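Local coordinates for protein dicer Related Helicase (Caenorhabditis elegans, PDB 6M6S) that probably couples ATP hydrolysis to RNA binding as a RIG-I-like helicase, seen here as its zinc-containing C-terminal domain bound to 5'-triphosphate double-stranded RNA, at residues B[7-15]-B[21-29]; B[33-42]-B[79-90]. All blocks are in the same frame, centred on the assembly; numbering follows the deposited sequence.

Interaction 1: B[7-15]-B[21-29]; sequences NKIYKLMCS and FCKSIYIKK. With ZN (zinc ion), chain F.
Phe21 lays the end of its ring along Cys14, with CZ 3.8 Å from Cys14 CB and CE2 close to the Cys14 backbone N. A large apolar ring suits this spot because it packs against the backbone and CB of Cys14, whose SG binds the zinc ion at 2.4 Å; Cys17, Cys69 and Cys72 complete the site. Replacing Phe21 with an alanine would probably open a gap beside Cys14 and leave the zinc-binding end of the strand freer to shift. Two residues before Cys14, Leu12 shares a face of the sheet with Cys22, and its two methyls divide the work: CD2 meets Ile27 CD1 tip to tip at 3.6 Å, while CD1 rests against the backbone of Ser24. On the opposite face of the sheet Lys11 and Lys23 run side by side, their methylenes touching and their amines kept apart; Lys23 NZ turns to Glu20 in a salt bridge. Where the pairing ends, Ser24 takes over. Its OG sits between its own backbone N and carbonyl carbon (chi1 53°), which turns it to Tyr10 N at 2.9 Å in an almost straight bond (174°), while Ser24 N reaches Tyr10 O at 2.8 Å. The antiparallel hairpin of strands 11-14 and 20-23 is extended by strand 95-99, which bonds to 11-14 along its other edge; Ile27 and Cys22 meanwhile pack on Val36 of strand 33-36.

Interaction 2: B[33-42]-B[79-90]; sequences NYMVFDPSVW and AYKIRGTYLPQL. With nucleotides of chain D; nucleotides of chain C.
Met35 lies across the hairpin of strands 79-82 and 85-90, touching Tyr80, Ile82, Leu87 and Gln89. Its CB lies 3.8 Å from Pro88 O, and CG comes to Ile82 CD1. Bends at chi2 (-58°) and chi3 (-68°) fold the rest back: SD passes Gln89 CB at 3.8 Å and stands above the face of the Tyr80 ring, 5.0 Å from its centroid, a rather distant Met-aromatic contact. Met35 CE ends 3.5 Å from Leu87 O, among Leu87 CB, Tyr80 CD1 and Ile82 CD1. An unbranched, polarisable side chain can follow this curved path. Next along the strand, Val36 N donates to Pro88 O at 2.9 Å, the one direct backbone hydrogen bond between the two segments; a water also joins Tyr34 O to Leu90 N. Val36 CG2 packs on Leu90 CD1, and Val36 O is buried without a partner. Pro88 has no N-H to bury, and its CG stands over the six-membered ring of Trp42, 3.9 Å from the centroid, in a CH-pi contact. Toward the RNA, Asn33 ND2 bonds O2 of C12 of chain C at 3.0 Å in a nearly straight line and also donates to Val30 O. Strands 33-36 and 85-90 cross at 113°, each outermost in its sheet within this chain; Phe37 and Leu87 continue the packing to helix 126-132, and Tyr86 OH bonds Asp150 on helix 140-167.

In the fold
Along the chain the two contacts come in series: interaction 1 closes at residue 29 and interaction 2 opens at 33, their centres 13 Å apart. The neighbouring strands 27-30 and 33-36 join them, with probable backbone bonds from Phe37 N to Tyr26 O and from Met35 N to Lys28 O. Interaction 1 lies in the hairpin beside the zinc site; interaction 2 lies near the centre of the domain and reaches the RNA. The small sheet containing 27-30 and 33-36 therefore sits between the zinc-bound hairpin and the sheet carrying 79-90, linking three sheets into the single RIG-I-like C-terminal domain that holds the RNA.

Interaction 1: B[7-15]-B[21-29]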
# COMPACT_ATOMS: atom_id res chain seq x y z
N ASN B 7 -4.58 2.35 21.09
CA ASN B 7 -3.33 1.57 21.06
C ASN B 7 -3.47 0.10 20.75
O ASN B 7 -2.97 -0.75 21.49
CB ASN B 7 -2.56 1.71 22.38
CG ASN B 7 -1.81 3.02 22.47
OD1 ASN B 7 -2.01 3.78 23.41
ND2 ASN B 7 -0.94 3.28 21.50
N LYS B 8 -4.10 -0.21 19.63
CA LYS B 8 -4.33 -1.60 19.27
C LYS B 8 -3.09 -2.39 18.88
O LYS B 8 -2.16 -1.86 18.24
CB LYS B 8 -5.30 -1.64 18.12
CG LYS B 8 -6.62 -0.94 18.49
CD LYS B 8 -7.65 -1.01 17.35
CE LYS B 8 -8.97 -0.33 17.76
NZ LYS B 8 -9.80 0.08 16.59
N ILE B 9 -3.10 -3.67 19.23
CA ILE B 9 -2.05 -4.56 18.78
C ILE B 9 -2.47 -5.19 17.46
O ILE B 9 -3.65 -5.55 17.25
CB ILE B 9 -1.79 -5.62 19.82
CG1 ILE B 9 -1.27 -4.91 21.08
CG2 ILE B 9 -0.82 -6.68 19.28
CD1 ILE B 9 -0.95 -5.82 22.22
N TYR B 10 -1.53 -5.26 16.52
CA TYR B 10 -1.77 -5.86 15.24
C TYR B 10 -0.96 -7.10 15.07
O TYR B 10 0.17 -7.19 15.57
CB TYR B 10 -1.41 -4.87 14.09
CG TYR B 10 -2.42 -3.77 13.94
CD1 TYR B 10 -2.48 -2.73 14.86
CD2 TYR B 10 -3.30 -3.77 12.89
CE1 TYR B 10 -3.41 -1.70 14.75
CE2 TYR B 10 -4.25 -2.75 12.78
CZ TYR B 10 -4.26 -1.72 13.69
OH TYR B 10 -5.17 -0.70 13.58
N LYS B 11 -1.51 -8.06 14.32
CA LYS B 11 -0.73 -9.19 13.87
C LYS B 11 -0.07 -8.87 12.55
O LYS B 11 -0.71 -8.28 11.66
CB LYS B 11 -1.66 -10.37 13.67
CG LYS B 11 -2.10 -10.97 14.98
CD LYS B 11 -2.99 -12.18 14.73
CE LYS B 11 -3.83 -12.46 15.98
NZ LYS B 11 -4.87 -13.48 15.66
N LEU B 12 1.20 -9.21 12.36
CA LEU B 12 1.86 -9.03 11.06
C LEU B 12 1.89 -10.37 10.35
O LEU B 12 2.51 -11.34 10.87
CB LEU B 12 3.31 -8.56 11.25
CG LEU B 12 3.47 -7.05 11.47
CD1 LEU B 12 2.64 -6.49 12.61
CD2 LEU B 12 4.97 -6.66 11.62
N MET B 13 1.27 -10.47 9.17
CA MET B 13 1.09 -11.76 8.49
C MET B 13 1.69 -11.71 7.11
O MET B 13 1.75 -10.63 6.52
CB MET B 13 -0.38 -12.08 8.24
CG MET B 13 -1.34 -11.49 9.22
SD MET B 13 -1.25 -12.47 10.69
CE MET B 13 -2.10 -13.97 10.23
N CYS B 14 2.03 -12.88 6.59
CA CYS B 14 2.45 -13.04 5.19
C CYS B 14 1.26 -12.68 4.28
O CYS B 14 0.18 -13.28 4.40
CB CYS B 14 2.89 -14.47 4.94
SG CYS B 14 3.45 -14.71 3.23
N SER B 15 1.47 -11.73 3.38
CA SER B 15 0.38 -11.30 2.49
C SER B 15 0.00 -12.40 1.51
O SER B 15 -1.10 -12.43 0.97
CB SER B 15 0.75 -10.03 1.71
OG SER B 15 0.79 -8.85 2.52
N PHE B 21 3.76 -13.75 11.49
CA PHE B 21 5.18 -13.74 11.90
C PHE B 21 5.37 -13.25 13.33
O PHE B 21 6.13 -13.83 14.13
CB PHE B 21 5.90 -12.77 10.97
CG PHE B 21 5.98 -13.25 9.53
CD1 PHE B 21 6.48 -14.49 9.23
CD2 PHE B 21 5.51 -12.46 8.49
CE1 PHE B 21 6.55 -14.90 7.93
CE2 PHE B 21 5.60 -12.89 7.20
CZ PHE B 21 6.09 -14.12 6.92
N CYS B 22 4.69 -12.16 13.69
CA CYS B 22 4.84 -11.57 15.01
C CYS B 22 3.79 -10.48 15.27
O CYS B 22 3.03 -10.13 14.36
CB CYS B 22 6.26 -10.93 15.20
SG CYS B 22 6.53 -9.44 14.10
N LYS B 23 3.77 -9.95 16.49
CA LYS B 23 2.87 -8.86 16.85
C LYS B 23 3.57 -7.53 16.63
O LYS B 23 4.80 -7.41 16.71
CB LYS B 23 2.50 -8.97 18.33
CG LYS B 23 1.70 -10.22 18.67
CD LYS B 23 0.39 -10.31 17.88
CE LYS B 23 -0.48 -11.47 18.47
NZ LYS B 23 0.30 -12.74 18.42
N SER B 24 2.77 -6.50 16.39
CA SER B 24 3.29 -5.15 16.12
C SER B 24 4.17 -4.58 17.23
O SER B 24 5.03 -3.74 16.96
CB SER B 24 2.06 -4.22 15.94
OG SER B 24 1.17 -4.32 17.07
N ILE B 25 3.95 -5.00 18.48
CA ILE B 25 4.68 -4.45 19.61
C ILE B 25 6.18 -4.82 19.52
O ILE B 25 6.98 -4.24 20.26
CB ILE B 25 4.08 -4.88 20.95
CG1 ILE B 25 4.25 -6.41 21.14
CG2 ILE B 25 2.62 -4.38 21.07
CD1 ILE B 25 3.70 -6.92 22.46
N TYR B 26 6.55 -5.74 18.63
CA TYR B 26 7.96 -6.16 18.53
C TYR B 26 8.72 -5.43 17.46
O TYR B 26 9.91 -5.70 17.24
CB TYR B 26 8.10 -7.69 18.33
CG TYR B 26 7.61 -8.42 19.55
CD1 TYR B 26 8.36 -8.44 20.70
CD2 TYR B 26 6.36 -9.04 19.55
CE1 TYR B 26 7.90 -9.07 21.82
CE2 TYR B 26 5.88 -9.67 20.68
CZ TYR B 26 6.65 -9.68 21.79
OH TYR B 26 6.18 -10.32 22.91
N ILE B 27 8.08 -4.53 16.71
CA ILE B 27 8.80 -3.83 15.67
C ILE B 27 9.36 -2.56 16.29
O ILE B 27 8.64 -1.82 16.97
CB ILE B 27 7.86 -3.38 14.56
CG1 ILE B 27 7.15 -4.59 13.95
CG2 ILE B 27 8.61 -2.59 13.45
CD1 ILE B 27 8.05 -5.65 13.29
N LYS B 28 10.66 -2.32 16.09
CA LYS B 28 11.30 -1.13 16.69
C LYS B 28 12.26 -0.64 15.62
O LYS B 28 12.75 -1.46 14.80
CB LYS B 28 12.10 -1.50 17.93
CG LYS B 28 11.17 -1.96 19.06
CD LYS B 28 11.90 -2.83 19.97
CE LYS B 28 10.94 -3.71 20.73
NZ LYS B 28 10.28 -2.96 21.79
N LYS B 29 12.48 0.68 15.54
CA LYS B 29 13.30 1.27 14.48
C LYS B 29 14.74 1.51 14.90
O LYS B 29 15.01 2.00 16.02
CB LYS B 29 12.78 2.67 14.15
CG LYS B 29 11.35 2.74 13.76
CD LYS B 29 11.00 4.22 13.46
CE LYS B 29 10.71 5.06 14.67
NZ LYS B 29 10.02 6.28 14.19
ZN ZN F . 3.76 -17.10 3.37
O HOH W 1 0.83 -2.26 18.47

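Interaction 2: B[33-42]-B[79-90]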
# COMPACT_ATOMS: atom_id res chain seq x y z
N ASN B 33 15.31 1.85 9.92
CA ASN B 33 15.18 0.45 9.57
C ASN B 33 14.24 -0.20 10.59
O ASN B 33 14.52 -0.11 11.79
CB ASN B 33 16.55 -0.22 9.73
CG ASN B 33 17.50 0.20 8.63
OD1 ASN B 33 17.53 -0.42 7.56
ND2 ASN B 33 18.30 1.23 8.88
N TYR B 34 13.18 -0.86 10.14
CA TYR B 34 12.11 -1.33 11.03
C TYR B 34 12.38 -2.80 11.23
O TYR B 34 12.21 -3.62 10.27
CB TYR B 34 10.74 -1.05 10.37
CG TYR B 34 10.42 0.45 10.36
CD1 TYR B 34 11.05 1.31 9.45
CD2 TYR B 34 9.44 1.01 11.18
CE1 TYR B 34 10.76 2.64 9.42
CE2 TYR B 34 9.13 2.36 11.10
CZ TYR B 34 9.82 3.15 10.26
OH TYR B 34 9.50 4.50 10.17
N MET B 35 12.86 -3.15 12.43
CA MET B 35 13.37 -4.52 12.65
C MET B 35 12.47 -5.27 13.59
O MET B 35 11.78 -4.67 14.40
CB MET B 35 14.77 -4.46 13.28
CG MET B 35 15.69 -3.47 12.53
SD MET B 35 15.92 -3.81 10.78
CE MET B 35 16.86 -5.35 10.95
N VAL B 36 12.52 -6.61 13.56
CA VAL B 36 11.73 -7.41 14.50
C VAL B 36 12.55 -7.82 15.72
O VAL B 36 13.60 -8.50 15.58
CB VAL B 36 11.16 -8.68 13.78
CG1 VAL B 36 10.26 -9.47 14.78
CG2 VAL B 36 10.41 -8.34 12.48
N PHE B 37 12.09 -7.45 16.91
CA PHE B 37 12.80 -7.84 18.16
C PHE B 37 12.02 -8.87 18.97
O PHE B 37 12.06 -8.84 20.19
CB PHE B 37 13.07 -6.59 19.04
CG PHE B 37 14.09 -5.63 18.43
CD1 PHE B 37 13.74 -4.74 17.42
CD2 PHE B 37 15.42 -5.60 18.93
CE1 PHE B 37 14.70 -3.85 16.87
CE2 PHE B 37 16.38 -4.72 18.36
CZ PHE B 37 15.99 -3.82 17.33
N ASP B 38 11.35 -9.80 18.30
CA ASP B 38 10.72 -10.96 18.96
C ASP B 38 11.66 -12.16 18.69
O ASP B 38 11.80 -12.55 17.51
CB ASP B 38 9.34 -11.23 18.34
CG ASP B 38 8.67 -12.48 18.86
OD1 ASP B 38 9.26 -13.20 19.70
OD2 ASP B 38 7.55 -12.79 18.40
N PRO B 39 12.30 -12.72 19.72
CA PRO B 39 13.25 -13.82 19.45
C PRO B 39 12.55 -15.03 18.86
O PRO B 39 13.20 -15.84 18.15
CB PRO B 39 13.85 -14.12 20.83
CG PRO B 39 12.89 -13.57 21.79
CD PRO B 39 12.26 -12.34 21.14
N SER B 40 11.23 -15.13 19.02
CA SER B 40 10.51 -16.27 18.41
C SER B 40 10.33 -16.19 16.93
O SER B 40 9.94 -17.19 16.32
CB SER B 40 9.10 -16.39 19.02
OG SER B 40 9.23 -16.60 20.40
N VAL B 41 10.54 -15.01 16.34
CA VAL B 41 10.17 -14.81 14.95
C VAL B 41 10.98 -15.73 14.03
O VAL B 41 10.52 -16.11 12.95
CB VAL B 41 10.33 -13.34 14.54
CG1 VAL B 41 11.77 -13.01 14.35
CG2 VAL B 41 9.55 -13.08 13.24
N TRP B 42 12.18 -16.16 14.49
CA TRP B 42 13.02 -16.89 13.56
C TRP B 42 12.40 -18.26 13.19
O TRP B 42 12.72 -18.82 12.11
CB TRP B 42 14.41 -17.09 14.17
CG TRP B 42 15.26 -15.82 14.32
CD1 TRP B 42 15.65 -15.23 15.50
CD2 TRP B 42 15.88 -15.07 13.27
NE1 TRP B 42 16.47 -14.17 15.26
CE2 TRP B 42 16.65 -14.05 13.91
CE3 TRP B 42 15.88 -15.16 11.86
CZ2 TRP B 42 17.37 -13.10 13.19
CZ3 TRP B 42 16.61 -14.25 11.12
CH2 TRP B 42 17.39 -13.25 11.81
N ALA B 79 17.61 -10.19 6.43
CA ALA B 79 18.14 -10.11 7.79
C ALA B 79 19.35 -9.17 7.78
O ALA B 79 20.03 -9.02 6.76
CB ALA B 79 18.58 -11.52 8.27
N TYR B 80 19.59 -8.53 8.93
CA TYR B 80 20.72 -7.63 9.08
C TYR B 80 21.49 -8.03 10.32
O TYR B 80 20.95 -8.72 11.21
CB TYR B 80 20.23 -6.19 9.34
CG TYR B 80 19.67 -5.41 8.14
CD1 TYR B 80 18.50 -5.81 7.52
CD2 TYR B 80 20.30 -4.25 7.70
CE1 TYR B 80 17.96 -5.09 6.46
CE2 TYR B 80 19.76 -3.50 6.65
CZ TYR B 80 18.61 -3.94 6.04
OH TYR B 80 18.04 -3.19 5.03
N LYS B 81 22.75 -7.59 10.39
CA LYS B 81 23.50 -7.58 11.66
C LYS B 81 23.59 -6.13 12.10
O LYS B 81 24.20 -5.29 11.39
CB LYS B 81 24.91 -8.15 11.46
CG LYS B 81 25.63 -8.49 12.75
CD LYS B 81 27.12 -8.85 12.42
CE LYS B 81 27.76 -9.68 13.46
NZ LYS B 81 28.90 -10.49 12.89
N ILE B 82 22.95 -5.80 13.22
CA ILE B 82 22.88 -4.42 13.69
C ILE B 82 23.47 -4.40 15.07
O ILE B 82 22.97 -5.13 15.95
CB ILE B 82 21.44 -3.93 13.71
CG1 ILE B 82 20.85 -3.91 12.29
CG2 ILE B 82 21.35 -2.52 14.38
CD1 ILE B 82 19.68 -3.09 12.18
N ARG B 83 24.54 -3.63 15.27
CA ARG B 83 25.24 -3.56 16.55
C ARG B 83 25.60 -4.99 17.01
O ARG B 83 25.47 -5.34 18.20
CB ARG B 83 24.42 -2.83 17.61
CG ARG B 83 23.90 -1.46 17.21
CD ARG B 83 24.25 -0.37 18.26
NE ARG B 83 23.18 -0.05 19.23
CZ ARG B 83 22.18 0.81 19.02
NH1 ARG B 83 22.04 1.44 17.84
NH2 ARG B 83 21.28 1.05 19.98
N GLY B 84 26.05 -5.82 16.07
CA GLY B 84 26.49 -7.16 16.40
C GLY B 84 25.40 -8.21 16.61
O GLY B 84 25.70 -9.33 16.98
N THR B 85 24.14 -7.84 16.40
CA THR B 85 23.00 -8.74 16.65
C THR B 85 22.25 -8.99 15.35
O THR B 85 21.90 -8.05 14.62
CB THR B 85 21.99 -8.09 17.68
OG1 THR B 85 22.65 -7.86 18.94
CG2 THR B 85 20.75 -8.97 17.90
N TYR B 86 21.92 -10.24 15.06
CA TYR B 86 21.10 -10.54 13.89
C TYR B 86 19.62 -10.26 14.12
O TYR B 86 19.06 -10.68 15.12
CB TYR B 86 21.24 -12.03 13.47
CG TYR B 86 22.65 -12.40 13.05
CD1 TYR B 86 23.33 -11.65 12.08
CD2 TYR B 86 23.31 -13.49 13.63
CE1 TYR B 86 24.64 -11.96 11.70
CE2 TYR B 86 24.64 -13.81 13.25
CZ TYR B 86 25.28 -13.05 12.27
OH TYR B 86 26.58 -13.34 11.88
N LEU B 87 19.00 -9.53 13.19
CA LEU B 87 17.59 -9.13 13.27
C LEU B 87 16.95 -9.22 11.92
O LEU B 87 17.53 -8.81 10.92
CB LEU B 87 17.50 -7.66 13.72
CG LEU B 87 18.10 -7.28 15.08
CD1 LEU B 87 18.02 -5.73 15.28
CD2 LEU B 87 17.31 -7.96 16.22
N PRO B 88 15.68 -9.68 11.86
CA PRO B 88 14.94 -9.68 10.59
C PRO B 88 14.37 -8.30 10.31
O PRO B 88 13.96 -7.57 11.23
CB PRO B 88 13.78 -10.65 10.84
CG PRO B 88 14.06 -11.30 12.17
CD PRO B 88 15.04 -10.46 12.96
N GLN B 89 14.40 -7.91 9.04
CA GLN B 89 13.64 -6.75 8.56
C GLN B 89 12.57 -7.22 7.62
O GLN B 89 12.83 -7.62 6.46
CB GLN B 89 14.60 -5.83 7.83
CG GLN B 89 13.94 -4.46 7.47
CD GLN B 89 14.85 -3.72 6.52
OE1 GLN B 89 14.92 -4.05 5.31
NE2 GLN B 89 15.60 -2.76 7.05
N LEU B 90 11.33 -7.24 8.11
CA LEU B 90 10.24 -7.62 7.23
C LEU B 90 9.88 -6.44 6.33
O LEU B 90 9.82 -5.30 6.79
CB LEU B 90 9.04 -8.02 8.05
CG LEU B 90 9.21 -9.28 8.90
CD1 LEU B 90 8.07 -9.43 9.92
CD2 LEU B 90 9.27 -10.49 7.89
P G D 2 14.24 -2.05 0.35
OP1 G D 2 12.80 -2.43 0.15
OP2 G D 2 14.84 -1.21 -0.74
O5' G D 2 14.24 -1.25 1.73
C5' G D 2 13.84 -1.91 2.93
C4' G D 2 14.03 -1.00 4.11
O4' G D 2 15.43 -0.77 4.33
C3' G D 2 13.44 0.40 3.99
O3' G D 2 12.07 0.40 4.31
C2' G D 2 14.24 1.16 5.03
O2' G D 2 13.74 0.84 6.32
C1' G D 2 15.61 0.52 4.88
N9 G D 2 16.50 1.25 3.97
C8 G D 2 16.80 0.92 2.64
N7 G D 2 17.67 1.75 2.10
C5 G D 2 17.97 2.65 3.14
C6 G D 2 18.83 3.77 3.19
O6 G D 2 19.55 4.20 2.29
N1 G D 2 18.82 4.42 4.42
C2 G D 2 18.07 4.02 5.51
N2 G D 2 18.19 4.74 6.65
N3 G D 2 17.26 2.96 5.48
C4 G D 2 17.26 2.34 4.28
P C C 12 25.11 8.07 9.67
OP1 C C 12 25.77 8.21 11.01
OP2 C C 12 25.98 8.12 8.47
O5' C C 12 24.24 6.74 9.65
C5' C C 12 23.47 6.36 10.78
C4' C C 12 22.69 5.10 10.52
O4' C C 12 21.86 5.26 9.36
C3' C C 12 23.48 3.85 10.20
O3' C C 12 24.08 3.27 11.34
C2' C C 12 22.42 2.97 9.59
O2' C C 12 21.62 2.40 10.61
C1' C C 12 21.59 3.99 8.80
N1 C C 12 21.96 3.98 7.37
C2 C C 12 21.35 3.05 6.55
O2 C C 12 20.47 2.32 7.06
N3 C C 12 21.68 3.01 5.24
C4 C C 12 22.63 3.81 4.78
N4 C C 12 22.94 3.72 3.48
C5 C C 12 23.30 4.77 5.60
C6 C C 12 22.94 4.81 6.88
O HOH W 2 10.33 -5.59 10.20
O HOH W 3 18.61 -12.77 16.82